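Local coordinates for protein cytosol aminopeptidase (Staphylococcus aureus subsp. aureus, PDB 3KZW) that probably removes N-terminal amino acids, leucine among them, from peptides as a metal-dependent aminopeptidase of the cytosol aminopeptidase family, at residues His471-Gln475 with Thr476-His480. Sequence-based numbering, arbitrary orientation.
With NA (sodium ion), chain R.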
loop_
_atom_site.group_PDB
_atom_site.type_symbol
_atom_site.label_atom_id
_atom_site.label_comp_id
_atom_site.label_asym_id
_atom_site.label_seq_id
_atom_site.Cartn_x
_atom_site.Cartn_y
_atom_site.Cartn_z
ATOM N N HIS A 471 -27.740 -18.632 9.970
ATOM C CA HIS A 471 -28.758 -17.973 10.788
ATOM C C HIS A 471 -30.148 -18.135 10.183
ATOM O O HIS A 471 -31.131 -18.272 10.903
ATOM C CB HIS A 471 -28.423 -16.487 10.946
ATOM C CG HIS A 471 -29.505 -15.679 11.600
ATOM N ND1 HIS A 471 -29.672 -15.624 12.968
ATOM C CD2 HIS A 471 -30.465 -14.881 11.073
ATOM C CE1 HIS A 471 -30.692 -14.833 13.254
ATOM N NE2 HIS A 471 -31.190 -14.369 12.122
ATOM N N PHE A 472 -30.211 -18.142 8.855
ATOM C CA PHE A 472 -31.479 -18.091 8.129
ATOM C C PHE A 472 -32.179 -19.446 7.968
ATOM O O PHE A 472 -33.286 -19.525 7.420
ATOM C CB PHE A 472 -31.277 -17.401 6.777
ATOM C CG PHE A 472 -31.025 -15.925 6.893
ATOM C CD1 PHE A 472 -29.748 -15.442 7.162
ATOM C CD2 PHE A 472 -32.070 -15.016 6.749
ATOM C CE1 PHE A 472 -29.511 -14.075 7.279
ATOM C CE2 PHE A 472 -31.845 -13.646 6.862
ATOM C CZ PHE A 472 -30.562 -13.173 7.127
ATOM N N SER A 473 -31.541 -20.503 8.462
ATOM C CA SER A 473 -32.122 -21.842 8.414
ATOM C C SER A 473 -32.908 -22.173 9.685
ATOM O O SER A 473 -33.619 -23.183 9.739
ATOM C CB SER A 473 -31.031 -22.888 8.187
ATOM O OG SER A 473 -30.047 -22.821 9.203
ATOM N N GLY A 474 -32.782 -21.318 10.700
ATOM C CA GLY A 474 -33.408 -21.558 11.993
ATOM C C GLY A 474 -32.731 -22.716 12.698
ATOM O O GLY A 474 -31.510 -22.715 12.869
ATOM N N GLN A 475 -33.521 -23.711 13.092
ATOM C CA GLN A 475 -32.996 -24.893 13.773
ATOM C C GLN A 475 -32.812 -26.085 12.832
ATOM O O GLN A 475 -32.371 -27.156 13.257
ATOM C CB GLN A 475 -33.883 -25.271 14.966
ATOM C CG GLN A 475 -33.914 -24.227 16.081
ATOM C CD GLN A 475 -32.532 -23.916 16.643
ATOM O OE1 GLN A 475 -31.934 -24.739 17.341
ATOM N NE2 GLN A 475 -32.022 -22.722 16.343
ATOM N N THR A 476 -33.145 -25.890 11.556
ATOM C CA THR A 476 -32.969 -26.914 10.525
ATOM C C THR A 476 -31.488 -27.248 10.356
ATOM O O THR A 476 -30.669 -26.336 10.240
ATOM C CB THR A 476 -33.544 -26.443 9.172
ATOM O OG1 THR A 476 -34.895 -26.004 9.356
ATOM C CG2 THR A 476 -33.512 -27.562 8.136
ATOM N N PRO A 477 -31.137 -28.552 10.367
ATOM C CA PRO A 477 -29.765 -28.988 10.112
ATOM C C PRO A 477 -29.178 -28.327 8.866
ATOM O O PRO A 477 -29.738 -28.444 7.777
ATOM C CB PRO A 477 -29.920 -30.497 9.909
ATOM C CG PRO A 477 -31.052 -30.859 10.794
ATOM C CD PRO A 477 -32.002 -29.688 10.744
ATOM N N HIS A 478 -28.061 -27.629 9.048
ATOM C CA HIS A 478 -27.469 -26.811 7.996
ATOM C C HIS A 478 -25.956 -27.015 7.937
ATOM O O HIS A 478 -25.264 -26.874 8.951
ATOM C CB HIS A 478 -27.787 -25.331 8.253
ATOM C CG HIS A 478 -27.484 -24.420 7.101
ATOM N ND1 HIS A 478 -28.159 -23.237 6.899
ATOM C CD2 HIS A 478 -26.581 -24.512 6.094
ATOM C CE1 HIS A 478 -27.686 -22.638 5.821
ATOM N NE2 HIS A 478 -26.730 -23.393 5.311
ATOM N N ILE A 479 -25.452 -27.355 6.753
ATOM C CA ILE A 479 -24.010 -27.379 6.516
ATOM C C ILE A 479 -23.620 -26.360 5.445
ATOM O O ILE A 479 -24.178 -26.349 4.347
ATOM C CB ILE A 479 -23.482 -28.780 6.132
ATOM C CG1 ILE A 479 -23.883 -29.821 7.179
ATOM C CG2 ILE A 479 -21.960 -28.742 5.984
ATOM C CD1 ILE A 479 -23.637 -31.253 6.757
ATOM N N HIS A 480 -22.662 -25.502 5.784
ATOM C CA HIS A 480 -22.164 -24.475 4.877
ATOM C C HIS A 480 -20.778 -24.857 4.353
ATOM O O HIS A 480 -19.861 -25.132 5.132
ATOM C CB HIS A 480 -22.137 -23.116 5.590
ATOM C CG HIS A 480 -21.353 -22.065 4.870
ATOM N ND1 HIS A 480 -21.714 -21.585 3.630
ATOM C CD2 HIS A 480 -20.226 -21.399 5.218
ATOM C CE1 HIS A 480 -20.839 -20.675 3.239
ATOM N NE2 HIS A 480 -19.927 -20.541 4.186
HETATM NA NA NA R . -29.151 -22.088 12.244
HETATM O O HOH W 1 -29.556 -24.200 11.423
HETATM O O HOH W 2 -29.502 -20.241 13.721
#
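Ser473 and His478 meet side chain to side chain across a tight turn. His478 donates from ND1 to Ser473 OG over 3.0 Å. The hydroxyl lies at the ring edge, only 4° out of the imidazole plane. CB of His478 points toward the turn. With CG anti to the backbone N (chi1 -168°), the ND1 edge of the ring comes to face Ser473 OG.

The backbone between them forms a type II' beta turn from Ser473 to Thr476. Gly474 sits at its second position with a positive phi of 70°, as is usual for this turn type. Thr476 N closes the turn on Ser473 O at 3.3 Å. Thr476 OG1 is hydrogen-bonded to Asn380 OD1 and lies 3.1 Å from Ser473 O.

A sodium ion rests against the turn. Gly474 O binds it at 2.5 Å, and Thr470 O, at the end of helix 461-470, is a second protein ligand. Two waters also bind the ion. One of them, 2.3 Å from the sodium ion, donates to both Ser473 OG and Thr476 O.

Further out, Ser473 OG is hydrogen-bonded to Thr470 O and His478 NE2 to Asp389 OD2, while Val376 and Ile387 pack against both side chains.

The turn thus joins helix 461-470 to strand 478-482 in the catalytic domain. The buried serine hydroxyl accepts from the histidine and from the sodium-bound water. Its own proton is then directed to the helix end, which links the imidazole, the helix and the hydrated ion in one polar network. With a hydroxyl accepting at ND1 and a carboxylate at NE2, the His478 ring is probably protonated on both nitrogens, a cation that the carboxylate would stabilise.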